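Local coordinates for KaiC domain-containing protein (Pyrococcus horikoshii, PDB 2ZTS) that probably binds ATP as a KaiC-like member of the P-loop NTPases and holds ADP with a magnesium ion in a hexameric assembly, at residues 33-38 with 44-49; 48-53 with 174-179; 62-67 with 72-77; 233-236 with 241-244. All coordinates share one frame; numbering follows the deposited sequence.

Overall arrangement
All four contacts rest on one mixed sheet of the KaiC domain. Interactions 1 and 2 share helix 43-58 and place it on the neighbouring strands 32-36 and 174-179, their centres only about 6 Å apart near the centre of the folded chain. Interaction 3 follows helix 43-58 in sequence, within the 120 residues that separate the two segments of interaction 2, and its centre lies about 11 Å from that of interaction 2. Interaction 4 comes last, in the hairpin at the far side of the sheet, about 21 Å from interaction 3 between centres. Helix 43-58 also meets interactions 3 and 4: Ala48 packs on Phe64 and Gln49 bonds to Ile242, linking the nucleotide-binding helix to flanking strands.

Interaction 1: 33-38 with 44-49; sequences VLLTGG and TTFAAQ. With MG (magnesium ion), chain I; ADP (adenosine-5'-diphosphate), chain H.
Leu35 reaches out from strand 33-36 to the side of helix 44-49 and meets Phe46 in a purely apolar contact. Its CD2 lies 3.8 Å from Phe46 CD2 and also touches the ring's root, while CD1 comes over one face of the ring. Ile176 of the adjacent strand touches both side chains, and Phe19 meets the Phe46 ring edge-to-face. This is the strand-loop-helix of a P-loop, the Walker A motif: the chain leaves the strand through Gly37 and Gly38, wraps the phosphates and enters the helix at Lys43, so the apolar contact lies just behind the nucleotide. Polar contacts at the helix start go to ADP and its metal. Thr44 N gives a hydrogen bond to ADP O3B (3.1 Å, 166°), and Thr45 grips ADP O1A twice, from N at 2.9 Å and from OG1 at 2.8 Å. In Thr44, OG1 stands anti to the carbonyl carbon (chi1 -73°) and binds magnesium at 2.2 Å; ADP O3B binds the ion at 2.0 Å. Four waters complete an octahedron, water 2 opposite Thr44 OG1 and water 3 opposite O3B. Waters 1 and 2 also donate to ADP O2A and O2B, and Asp142 holds Thr44 OG1 from the second shell.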
loop_
_atom_site.group_PDB
_atom_site.type_symbol
_atom_site.label_atom_id
_atom_site.label_comp_id
_atom_site.label_asym_id
_atom_site.label_seq_id
_atom_site.Cartn_x
_atom_site.Cartn_y
_atom_site.Cartn_z
ATOM N N VAL C 33 28.981 -8.412 1.352
ATOM C CA VAL C 33 28.497 -7.025 1.265
ATOM C C VAL C 33 27.367 -6.964 0.261
ATOM O O VAL C 33 27.532 -7.425 -0.866
ATOM C CB VAL C 33 29.584 -6.109 0.788
ATOM C CG1 VAL C 33 29.137 -4.643 0.749
ATOM C CG2 VAL C 33 30.836 -6.245 1.731
ATOM N N LEU C 34 26.235 -6.412 0.693
ATOM C CA LEU C 34 25.082 -6.144 -0.124
ATOM C C LEU C 34 25.263 -4.756 -0.664
ATOM O O LEU C 34 25.343 -3.771 0.077
ATOM C CB LEU C 34 23.786 -6.229 0.688
ATOM C CG LEU C 34 22.528 -6.142 -0.190
ATOM C CD1 LEU C 34 22.340 -7.373 -1.093
ATOM C CD2 LEU C 34 21.292 -5.903 0.625
ATOM N N LEU C 35 25.396 -4.692 -1.982
ATOM C CA LEU C 35 25.437 -3.463 -2.726
ATOM C C LEU C 35 24.009 -3.251 -3.349
ATOM O O LEU C 35 23.544 -4.056 -4.206
ATOM C CB LEU C 35 26.523 -3.574 -3.771
ATOM C CG LEU C 35 26.595 -2.355 -4.672
ATOM C CD1 LEU C 35 27.018 -1.097 -3.882
ATOM C CD2 LEU C 35 27.513 -2.588 -5.809
ATOM N N THR C 36 23.322 -2.194 -2.901
ATOM C CA THR C 36 21.917 -1.938 -3.267
ATOM C C THR C 36 21.727 -0.520 -3.795
ATOM O O THR C 36 22.499 0.364 -3.500
ATOM C CB THR C 36 20.986 -2.271 -2.070
ATOM O OG1 THR C 36 19.600 -2.113 -2.438
ATOM C CG2 THR C 36 21.204 -1.358 -0.844
ATOM N N GLY C 37 20.735 -0.355 -4.646
ATOM C CA GLY C 37 20.408 0.864 -5.312
ATOM C C GLY C 37 19.529 0.598 -6.526
ATOM O O GLY C 37 19.455 -0.538 -7.060
ATOM N N GLY C 38 18.870 1.664 -6.965
ATOM C CA GLY C 38 17.952 1.629 -8.106
ATOM C C GLY C 38 18.674 1.386 -9.409
ATOM O O GLY C 38 19.920 1.366 -9.506
ATOM N N THR C 44 26.561 -2.575 -11.030
ATOM C CA THR C 44 27.386 -3.402 -11.887
ATOM C C THR C 44 28.831 -2.917 -12.039
ATOM O O THR C 44 29.767 -3.701 -11.923
ATOM C CB THR C 44 26.676 -3.560 -13.211
ATOM O OG1 THR C 44 25.591 -4.437 -13.005
ATOM C CG2 THR C 44 27.516 -4.305 -14.275
ATOM N N THR C 45 28.982 -1.634 -12.260
ATOM C CA THR C 45 30.231 -0.942 -12.414
ATOM C C THR C 45 31.145 -1.059 -11.199
ATOM O O THR C 45 32.303 -1.438 -11.306
ATOM C CB THR C 45 29.921 0.533 -12.749
ATOM O OG1 THR C 45 29.304 0.544 -14.042
ATOM C CG2 THR C 45 31.177 1.349 -12.960
ATOM N N PHE C 46 30.594 -0.724 -10.052
ATOM C CA PHE C 46 31.239 -0.818 -8.747
ATOM C C PHE C 46 31.680 -2.288 -8.467
ATOM O O PHE C 46 32.825 -2.533 -8.119
ATOM C CB PHE C 46 30.217 -0.352 -7.746
ATOM C CG PHE C 46 30.718 -0.204 -6.379
ATOM C CD1 PHE C 46 30.864 1.038 -5.833
ATOM C CD2 PHE C 46 31.049 -1.330 -5.627
ATOM C CE1 PHE C 46 31.331 1.170 -4.549
ATOM C CE2 PHE C 46 31.525 -1.204 -4.320
ATOM C CZ PHE C 46 31.657 0.024 -3.775
ATOM N N ALA C 47 30.800 -3.262 -8.704
ATOM C CA ALA C 47 31.139 -4.701 -8.576
ATOM C C ALA C 47 32.228 -5.184 -9.549
ATOM O O ALA C 47 33.111 -5.989 -9.161
ATOM C CB ALA C 47 29.942 -5.542 -8.740
ATOM N N ALA C 48 32.228 -4.640 -10.762
ATOM C CA ALA C 48 33.198 -5.018 -11.757
ATOM C C ALA C 48 34.554 -4.427 -11.393
ATOM O O ALA C 48 35.576 -5.097 -11.552
ATOM C CB ALA C 48 32.779 -4.592 -13.095
ATOM N N GLN C 49 34.545 -3.185 -10.919
ATOM C CA GLN C 49 35.747 -2.503 -10.523
ATOM C C GLN C 49 36.451 -3.259 -9.395
ATOM O O GLN C 49 37.688 -3.425 -9.400
ATOM C CB GLN C 49 35.418 -1.064 -10.093
ATOM C CG GLN C 49 36.569 -0.074 -10.209
ATOM C CD GLN C 49 36.081 1.372 -10.194
ATOM O OE1 GLN C 49 35.003 1.648 -10.703
ATOM N NE2 GLN C 49 36.844 2.281 -9.568
HETATM MG MG MG I . 23.502 -3.732 -13.315
HETATM P PB ADP H . 23.206 -0.518 -12.364
HETATM O O1B ADP H . 23.067 0.037 -11.012
HETATM O O2B ADP H . 21.878 -0.542 -13.132
HETATM O O3B ADP H . 23.868 -1.942 -12.383
HETATM P PA ADP H . 25.471 0.395 -13.980
HETATM O O1A ADP H . 26.732 -0.011 -13.185
HETATM O O2A ADP H . 25.166 -0.532 -15.133
HETATM O O3A ADP H . 24.171 0.612 -13.028
HETATM O "O5'" ADP H . 25.738 1.901 -14.409
HETATM C "C5'" ADP H . 25.787 2.307 -15.739
HETATM C "C4'" ADP H . 25.976 3.801 -15.843
HETATM O "O4'" ADP H . 27.312 4.246 -15.793
HETATM C "C3'" ADP H . 25.381 4.300 -17.145
HETATM O "O3'" ADP H . 23.964 4.357 -16.972
HETATM C "C2'" ADP H . 26.131 5.602 -17.350
HETATM O "O2'" ADP H . 25.544 6.656 -16.672
HETATM C "C1'" ADP H . 27.493 5.343 -16.696
HETATM N N9 ADP H . 28.525 4.908 -17.651
HETATM C C8 ADP H . 28.566 3.703 -18.343
HETATM N N7 ADP H . 29.691 3.665 -19.088
HETATM C C5 ADP H . 30.338 4.852 -18.920
HETATM C C6 ADP H . 31.527 5.363 -19.433
HETATM N N6 ADP H . 32.408 4.565 -20.054
HETATM N N1 ADP H . 31.947 6.629 -19.020
HETATM C C2 ADP H . 31.197 7.368 -18.118
HETATM N N3 ADP H . 30.008 6.847 -17.594
HETATM C C4 ADP H . 29.609 5.625 -17.999
HETATM O O HOH W 1 24.176 -2.861 -15.100
HETATM O O HOH W 2 21.478 -3.234 -13.207
HETATM O O HOH W 3 23.109 -5.385 -14.424
HETATM O O HOH W 4 23.116 -4.750 -11.535
#

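Interaction 2: 48-53 with 174-179; sequences AQFIYK and TTILTT
Phe50 and Ile176 carry the apolar part of this buried contact, where helix 48-53 lies against strand 174-179. The end of the isoleucine, CD1, rides over one face of the phenyl ring, 3.9 Å from the centroid of Phe50 and 24° off its normal, a CH-pi contact displaced toward the rim. Its nearest ring atom is Phe50 CD2, at 3.6 Å from Ile176 CD1. The isoleucine chain is extended (chi2 166°), which carries CD1 out from the sheet and onto the ring. Thr174 meets the same ring at its far end: its CG2 is 3.9 Å from Phe50 CZ. The polar neighbour is Thr174 O, which sits at the ring edge, in its plane, 3.7 Å from Phe50 CZ. Thr174 OG1 is engaged with Gly30 N, so this threonine offers the phenyl ring its methyl group. Val12 packs on both Phe50 and Thr174. An alanine in place of Phe50 is likely to open a gap between helix and sheet, leaving Ile176 CD1 and the Thr174 methyl without their aromatic partner. With one methyl over the face, another beyond CZ and a carbonyl at the edge, this contact probably rests on dispersion; the segments share no hydrogen bond.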
loop_
_atom_site.group_PDB
_atom_site.type_symbol
_atom_site.label_atom_id
_atom_site.label_comp_id
_atom_site.label_asym_id
_atom_site.label_seq_id
_atom_site.Cartn_x
_atom_site.Cartn_y
_atom_site.Cartn_z
ATOM N N ALA C 48 32.228 -4.640 -10.762
ATOM C CA ALA C 48 33.198 -5.018 -11.757
ATOM C C ALA C 48 34.554 -4.427 -11.393
ATOM O O ALA C 48 35.576 -5.097 -11.552
ATOM C CB ALA C 48 32.779 -4.592 -13.095
ATOM N N GLN C 49 34.545 -3.185 -10.919
ATOM C CA GLN C 49 35.747 -2.503 -10.523
ATOM C C GLN C 49 36.451 -3.259 -9.395
ATOM O O GLN C 49 37.688 -3.425 -9.400
ATOM C CB GLN C 49 35.418 -1.064 -10.093
ATOM C CG GLN C 49 36.569 -0.074 -10.209
ATOM C CD GLN C 49 36.081 1.372 -10.194
ATOM O OE1 GLN C 49 35.003 1.648 -10.703
ATOM N NE2 GLN C 49 36.844 2.281 -9.568
ATOM N N PHE C 50 35.654 -3.751 -8.448
ATOM C CA PHE C 50 36.144 -4.531 -7.323
ATOM C C PHE C 50 36.885 -5.757 -7.833
ATOM O O PHE C 50 37.947 -6.069 -7.311
ATOM C CB PHE C 50 34.964 -4.921 -6.407
ATOM C CG PHE C 50 35.261 -5.961 -5.323
ATOM C CD1 PHE C 50 36.010 -5.640 -4.194
ATOM C CD2 PHE C 50 34.638 -7.170 -5.329
ATOM C CE1 PHE C 50 36.194 -6.543 -3.175
ATOM C CE2 PHE C 50 34.817 -8.097 -4.271
ATOM C CZ PHE C 50 35.583 -7.767 -3.209
ATOM N N ILE C 51 36.302 -6.500 -8.772
ATOM C CA ILE C 51 36.929 -7.719 -9.270
ATOM C C ILE C 51 38.130 -7.375 -10.144
ATOM O O ILE C 51 39.216 -7.930 -9.970
ATOM C CB ILE C 51 35.966 -8.576 -10.100
ATOM C CG1 ILE C 51 34.810 -9.105 -9.255
ATOM C CG2 ILE C 51 36.686 -9.793 -10.716
ATOM C CD1 ILE C 51 35.210 -9.968 -8.105
ATOM N N TYR C 52 37.928 -6.430 -11.056
ATOM C CA TYR C 52 38.958 -6.070 -12.006
ATOM C C TYR C 52 40.174 -5.442 -11.343
ATOM O O TYR C 52 41.302 -5.802 -11.675
ATOM C CB TYR C 52 38.459 -5.107 -13.037
ATOM C CG TYR C 52 39.494 -4.832 -14.096
ATOM C CD1 TYR C 52 39.763 -5.776 -15.055
ATOM C CD2 TYR C 52 40.208 -3.638 -14.127
ATOM C CE1 TYR C 52 40.761 -5.554 -16.045
ATOM C CE2 TYR C 52 41.208 -3.398 -15.130
ATOM C CZ TYR C 52 41.468 -4.363 -16.078
ATOM O OH TYR C 52 42.427 -4.196 -17.090
ATOM N N LYS C 53 39.939 -4.486 -10.455
ATOM C CA LYS C 53 41.019 -3.876 -9.707
ATOM C C LYS C 53 41.623 -4.859 -8.694
ATOM O O LYS C 53 42.818 -4.838 -8.432
ATOM C CB LYS C 53 40.582 -2.606 -8.984
ATOM C CG LYS C 53 40.286 -1.452 -9.894
ATOM C CD LYS C 53 41.488 -1.121 -10.785
ATOM C CE LYS C 53 41.456 0.273 -11.364
ATOM N NZ LYS C 53 42.487 0.405 -12.424
ATOM N N THR C 174 35.641 -12.731 -0.051
ATOM C CA THR C 174 35.059 -11.436 0.216
ATOM C C THR C 174 34.163 -11.187 -0.961
ATOM O O THR C 174 34.642 -11.178 -2.073
ATOM C CB THR C 174 36.134 -10.387 0.258
ATOM O OG1 THR C 174 37.063 -10.640 1.329
ATOM C CG2 THR C 174 35.500 -8.991 0.523
ATOM N N THR C 175 32.871 -11.018 -0.703
ATOM C CA THR C 175 31.829 -11.043 -1.710
ATOM C C THR C 175 30.993 -9.770 -1.753
ATOM O O THR C 175 30.619 -9.275 -0.674
ATOM C CB THR C 175 30.894 -12.192 -1.358
ATOM O OG1 THR C 175 31.658 -13.409 -1.329
ATOM C CG2 THR C 175 29.786 -12.425 -2.462
ATOM N N ILE C 176 30.690 -9.263 -2.971
ATOM C CA ILE C 176 29.595 -8.299 -3.209
ATOM C C ILE C 176 28.406 -8.992 -3.922
ATOM O O ILE C 176 28.564 -9.666 -4.952
ATOM C CB ILE C 176 30.072 -7.099 -4.018
ATOM C CG1 ILE C 176 31.098 -6.318 -3.212
ATOM C CG2 ILE C 176 28.881 -6.173 -4.441
ATOM C CD1 ILE C 176 31.904 -5.281 -4.029
ATOM N N LEU C 177 27.224 -8.845 -3.348
ATOM C CA LEU C 177 25.953 -9.257 -3.939
ATOM C C LEU C 177 25.204 -7.995 -4.239
ATOM O O LEU C 177 25.163 -7.076 -3.405
ATOM C CB LEU C 177 25.089 -10.060 -2.942
ATOM C CG LEU C 177 25.761 -11.218 -2.195
ATOM C CD1 LEU C 177 24.893 -11.749 -1.092
ATOM C CD2 LEU C 177 26.070 -12.325 -3.190
ATOM N N THR C 178 24.589 -7.934 -5.405
ATOM C CA THR C 178 23.847 -6.744 -5.795
ATOM C C THR C 178 22.382 -7.029 -5.762
ATOM O O THR C 178 21.970 -8.158 -6.071
ATOM C CB THR C 178 24.243 -6.257 -7.174
ATOM O OG1 THR C 178 23.791 -7.172 -8.175
ATOM C CG2 THR C 178 25.776 -6.234 -7.312
ATOM N N THR C 179 21.603 -6.028 -5.355
ATOM C CA THR C 179 20.158 -6.094 -5.465
ATOM C C THR C 179 19.602 -4.710 -5.811
ATOM O O THR C 179 20.319 -3.706 -5.757
ATOM C CB THR C 179 19.549 -6.691 -4.215
ATOM O OG1 THR C 179 18.145 -6.925 -4.405
ATOM C CG2 THR C 179 19.596 -5.729 -3.067
#

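Interaction 3: 62-67 with 72-77; sequences GVFVTL and RDLRRE
Thr66 OG1 is gripped by two backbone amides of the turn that leads into helix 72-77, by Glu69 N and weakly by Glu68 N, while the other branch of the same side chain, CG2, approaches Leu74 CD2 at 4.2 Å. The threonine thereby fixes the start of the turn and lends a methyl to the apolar contact. Most of that contact is made by Phe64. Leu74 CD2 lies over one face of its ring in a CH-pi contact, 3.9 Å from the Phe64 centroid and 27° off the normal, and closes to 3.5 Å on Phe64 CD2. The second branch, Leu74 CD1, reaches the ring's end at 4.0 Å from Phe64 CZ, so both tines of the fork stand over the same face, toward its rim. With chi1 at 175°, Leu74 CG turns away from the backbone N and the fork extends toward the strand. The ring also touches Asp142 and Ala48. With a serine at Phe64, Leu74 would probably lose the face it rests on, and a gap would be left between helix and sheet beside Asp142. Away from the strand, Asp73 and Glu77 form salt bridges to Arg200 and Arg224, respectively, of the second subunit. Strand 62-66, this helix and the parallel strand 94-97 belong to a beta-alpha-beta crossover of the P-loop NTPase fold, close to the magnesium site.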
loop_
_atom_site.group_PDB
_atom_site.type_symbol
_atom_site.label_atom_id
_atom_site.label_comp_id
_atom_site.label_asym_id
_atom_site.label_seq_id
_atom_site.Cartn_x
_atom_site.Cartn_y
_atom_site.Cartn_z
ATOM N N GLY C 62 39.611 -13.128 -8.947
ATOM C CA GLY C 62 38.203 -12.858 -8.725
ATOM C C GLY C 62 37.228 -13.528 -9.665
ATOM O O GLY C 62 37.509 -13.768 -10.842
ATOM N N VAL C 63 36.064 -13.866 -9.131
ATOM C CA VAL C 63 34.998 -14.433 -9.911
ATOM C C VAL C 63 33.810 -13.439 -10.005
ATOM O O VAL C 63 33.231 -13.080 -9.012
ATOM C CB VAL C 63 34.535 -15.763 -9.339
ATOM C CG1 VAL C 63 33.407 -16.311 -10.152
ATOM C CG2 VAL C 63 35.698 -16.773 -9.273
ATOM N N PHE C 64 33.441 -13.053 -11.209
ATOM C CA PHE C 64 32.283 -12.245 -11.425
ATOM C C PHE C 64 31.205 -13.127 -11.975
ATOM O O PHE C 64 31.301 -13.620 -13.110
ATOM C CB PHE C 64 32.649 -11.110 -12.355
ATOM C CG PHE C 64 31.629 -10.002 -12.419
ATOM C CD1 PHE C 64 31.932 -8.766 -11.921
ATOM C CD2 PHE C 64 30.387 -10.195 -13.054
ATOM C CE1 PHE C 64 30.999 -7.734 -11.953
ATOM C CE2 PHE C 64 29.445 -9.166 -13.111
ATOM C CZ PHE C 64 29.770 -7.911 -12.565
ATOM N N VAL C 65 30.162 -13.356 -11.174
ATOM C CA VAL C 65 29.034 -14.167 -11.615
ATOM C C VAL C 65 27.990 -13.178 -12.094
ATOM O O VAL C 65 27.668 -12.262 -11.351
ATOM C CB VAL C 65 28.453 -14.947 -10.481
ATOM C CG1 VAL C 65 27.251 -15.731 -10.898
ATOM C CG2 VAL C 65 29.534 -15.815 -9.780
ATOM N N THR C 66 27.460 -13.354 -13.312
ATOM C CA THR C 66 26.378 -12.549 -13.796
ATOM C C THR C 66 25.231 -13.301 -14.459
ATOM O O THR C 66 25.434 -14.159 -15.287
ATOM C CB THR C 66 26.940 -11.421 -14.718
ATOM O OG1 THR C 66 25.864 -10.728 -15.367
ATOM C CG2 THR C 66 27.861 -11.924 -15.795
ATOM N N LEU C 67 24.007 -12.985 -14.049
ATOM C CA LEU C 67 22.801 -13.465 -14.728
ATOM C C LEU C 67 22.017 -12.278 -15.301
ATOM O O LEU C 67 20.909 -12.414 -15.808
ATOM C CB LEU C 67 21.976 -14.296 -13.699
ATOM C CG LEU C 67 21.980 -15.840 -13.668
ATOM C CD1 LEU C 67 22.826 -16.566 -14.714
ATOM C CD2 LEU C 67 22.277 -16.355 -12.299
ATOM N N ARG C 72 30.365 -11.724 -22.699
ATOM C CA ARG C 72 30.874 -10.851 -23.771
ATOM C C ARG C 72 30.342 -9.452 -23.691
ATOM O O ARG C 72 30.965 -8.533 -24.187
ATOM C CB ARG C 72 30.519 -11.415 -25.151
ATOM C CG ARG C 72 28.967 -11.418 -25.481
ATOM C CD ARG C 72 28.555 -12.420 -26.568
ATOM N NE ARG C 72 29.161 -12.071 -27.856
ATOM C CZ ARG C 72 28.511 -11.950 -29.035
ATOM N NH1 ARG C 72 27.189 -12.147 -29.144
ATOM N NH2 ARG C 72 29.209 -11.630 -30.121
ATOM N N ASP C 73 29.161 -9.300 -23.094
ATOM C CA ASP C 73 28.550 -7.999 -22.881
ATOM C C ASP C 73 29.338 -7.284 -21.817
ATOM O O ASP C 73 29.592 -6.101 -21.914
ATOM C CB ASP C 73 27.102 -8.119 -22.391
ATOM C CG ASP C 73 26.180 -8.750 -23.412
ATOM O OD1 ASP C 73 26.384 -8.528 -24.621
ATOM O OD2 ASP C 73 25.176 -9.459 -23.076
ATOM N N LEU C 74 29.685 -8.002 -20.767
ATOM C CA LEU C 74 30.408 -7.394 -19.654
ATOM C C LEU C 74 31.835 -6.993 -20.100
ATOM O O LEU C 74 32.268 -5.901 -19.791
ATOM C CB LEU C 74 30.392 -8.322 -18.447
ATOM C CG LEU C 74 31.171 -8.013 -17.165
ATOM C CD1 LEU C 74 30.602 -6.858 -16.342
ATOM C CD2 LEU C 74 31.137 -9.281 -16.372
ATOM N N ARG C 75 32.520 -7.827 -20.869
ATOM C CA ARG C 75 33.847 -7.458 -21.362
ATOM C C ARG C 75 33.781 -6.201 -22.224
ATOM O O ARG C 75 34.557 -5.274 -22.026
ATOM C CB ARG C 75 34.488 -8.560 -22.186
ATOM C CG ARG C 75 34.754 -9.869 -21.427
ATOM C CD ARG C 75 35.414 -11.020 -22.274
ATOM N NE ARG C 75 35.305 -12.275 -21.535
ATOM C CZ ARG C 75 34.550 -13.313 -21.854
ATOM N NH1 ARG C 75 33.773 -13.310 -22.928
ATOM N NH2 ARG C 75 34.490 -14.342 -21.017
ATOM N N ARG C 76 32.836 -6.168 -23.157
ATOM C CA ARG C 76 32.649 -4.995 -24.039
ATOM C C ARG C 76 32.314 -3.744 -23.206
ATOM O O ARG C 76 32.851 -2.665 -23.444
ATOM C CB ARG C 76 31.538 -5.266 -25.103
ATOM C CG ARG C 76 31.046 -4.043 -25.913
ATOM C CD ARG C 76 29.728 -4.244 -26.728
ATOM N NE ARG C 76 29.188 -2.926 -27.132
ATOM C CZ ARG C 76 28.304 -2.691 -28.117
ATOM N NH1 ARG C 76 27.803 -3.669 -28.847
ATOM N NH2 ARG C 76 27.938 -1.434 -28.382
ATOM N N GLU C 77 31.442 -3.897 -22.211
ATOM C CA GLU C 77 30.978 -2.747 -21.467
ATOM C C GLU C 77 32.108 -2.180 -20.622
ATOM O O GLU C 77 32.288 -0.965 -20.559
ATOM C CB GLU C 77 29.730 -3.089 -20.646
ATOM C CG GLU C 77 28.417 -2.718 -21.371
ATOM C CD GLU C 77 27.283 -3.700 -21.123
ATOM O OE1 GLU C 77 27.028 -4.005 -19.933
ATOM O OE2 GLU C 77 26.669 -4.180 -22.127
#

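Interaction 4: 233-236 with 241-244; sequences YPFE and GIVV
Strands 233-236 and 241-244 run antiparallel, at 154° between their directions, with Phe235 and Val244 as a non-hydrogen-bonded pair (CA to CA 4.4 Å) and Glu236 and Val243 as the hydrogen-bonded pair beside it. They form a beta hairpin whose second strand is the outermost of the main sheet within this chain. Two nearly straight bonds close it: Glu236 N to Val243 O at 3.0 Å, and Val243 N to Glu236 O at 2.9 Å. Glu236 O also receives a CA-H...O contact from Ile242 CA at 3.3 Å, a second, weaker hold on the same oxygen. Gly241 starts the second strand at backbone angles (phi 91°) where any side chain would collide with the preceding carbonyl oxygen.

Phe235 and Val244 lie on one face of the hairpin. The phenyl group takes the tight position between backbone N and carbonyl carbon (chi1 79°), and from there its ring carbon CD1 meets Ile242 CG2 at 3.6 Å, the two side chains slanting across one another. Ile242 in turn packs on Thr45 and Phe46 of helix 43-58, and its N is bonded to Gln49 OE1, so this end of the hairpin is pinned beside the nucleotide-binding helix; Phe235 also touches Arg216, a residue of the ADP site. Glu236 and Val243 occupy the other face, where Glu236 OE2 bonds to Tyr245 OH. Tyr233 sends its hydroxyl away to Ser229 OG, and its CB rests 3.9 Å from Val244 CG1.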
loop_
_atom_site.group_PDB
_atom_site.type_symbol
_atom_site.label_atom_id
_atom_site.label_comp_id
_atom_site.label_asym_id
_atom_site.label_seq_id
_atom_site.Cartn_x
_atom_site.Cartn_y
_atom_site.Cartn_z
ATOM N N TYR C 233 28.318 10.457 0.452
ATOM C CA TYR C 233 29.500 10.948 -0.267
ATOM C C TYR C 233 29.165 11.083 -1.739
ATOM O O TYR C 233 28.710 10.116 -2.301
ATOM C CB TYR C 233 30.719 9.999 -0.091
ATOM C CG TYR C 233 31.321 10.039 1.292
ATOM C CD1 TYR C 233 32.446 10.848 1.593
ATOM C CD2 TYR C 233 30.744 9.330 2.323
ATOM C CE1 TYR C 233 32.964 10.906 2.899
ATOM C CE2 TYR C 233 31.241 9.376 3.590
ATOM C CZ TYR C 233 32.357 10.177 3.879
ATOM O OH TYR C 233 32.827 10.215 5.160
ATOM N N PRO C 234 29.427 12.216 -2.399
ATOM C CA PRO C 234 29.249 12.296 -3.864
ATOM C C PRO C 234 30.143 11.354 -4.643
ATOM O O PRO C 234 31.302 11.095 -4.231
ATOM C CB PRO C 234 29.674 13.744 -4.205
ATOM C CG PRO C 234 30.496 14.192 -3.068
ATOM C CD PRO C 234 29.931 13.492 -1.843
ATOM N N PHE C 235 29.661 10.841 -5.778
ATOM C CA PHE C 235 30.585 10.145 -6.668
ATOM C C PHE C 235 30.301 10.291 -8.121
ATOM O O PHE C 235 29.225 10.687 -8.543
ATOM C CB PHE C 235 30.786 8.653 -6.272
ATOM C CG PHE C 235 29.663 7.685 -6.708
ATOM C CD1 PHE C 235 29.725 7.014 -7.918
ATOM C CD2 PHE C 235 28.649 7.348 -5.838
ATOM C CE1 PHE C 235 28.761 6.066 -8.290
ATOM C CE2 PHE C 235 27.658 6.403 -6.172
ATOM C CZ PHE C 235 27.698 5.763 -7.404
ATOM N N GLU C 236 31.308 9.942 -8.897
ATOM C CA GLU C 236 31.170 9.967 -10.321
ATOM C C GLU C 236 31.588 8.654 -10.907
ATOM O O GLU C 236 32.503 8.010 -10.411
ATOM C CB GLU C 236 32.056 11.055 -10.924
ATOM C CG GLU C 236 31.361 12.399 -11.072
ATOM C CD GLU C 236 32.240 13.370 -11.858
ATOM O OE1 GLU C 236 31.682 14.213 -12.651
ATOM O OE2 GLU C 236 33.502 13.235 -11.680
ATOM N N GLY C 241 36.164 4.601 -14.487
ATOM C CA GLY C 241 35.320 3.987 -13.458
ATOM C C GLY C 241 34.879 4.904 -12.323
ATOM O O GLY C 241 34.896 6.126 -12.435
ATOM N N ILE C 242 34.497 4.310 -11.202
ATOM C CA ILE C 242 34.022 5.085 -10.075
ATOM C C ILE C 242 35.170 5.802 -9.383
ATOM O O ILE C 242 36.274 5.228 -9.199
ATOM C CB ILE C 242 33.245 4.210 -9.082
ATOM C CG1 ILE C 242 32.038 3.617 -9.780
ATOM C CG2 ILE C 242 32.780 5.028 -7.893
ATOM C CD1 ILE C 242 31.132 2.805 -8.902
ATOM N N VAL C 243 34.897 7.053 -9.021
ATOM C CA VAL C 243 35.689 7.814 -8.050
ATOM C C VAL C 243 34.728 8.469 -7.027
ATOM O O VAL C 243 33.803 9.203 -7.407
ATOM C CB VAL C 243 36.541 8.954 -8.713
ATOM C CG1 VAL C 243 37.305 9.756 -7.635
ATOM C CG2 VAL C 243 37.553 8.434 -9.779
ATOM N N VAL C 244 34.982 8.228 -5.749
ATOM C CA VAL C 244 34.246 8.796 -4.643
ATOM C C VAL C 244 34.997 10.025 -4.113
ATOM O O VAL C 244 36.211 10.001 -4.039
ATOM C CB VAL C 244 34.117 7.765 -3.546
ATOM C CG1 VAL C 244 33.435 8.343 -2.326
ATOM C CG2 VAL C 244 33.360 6.525 -4.086
#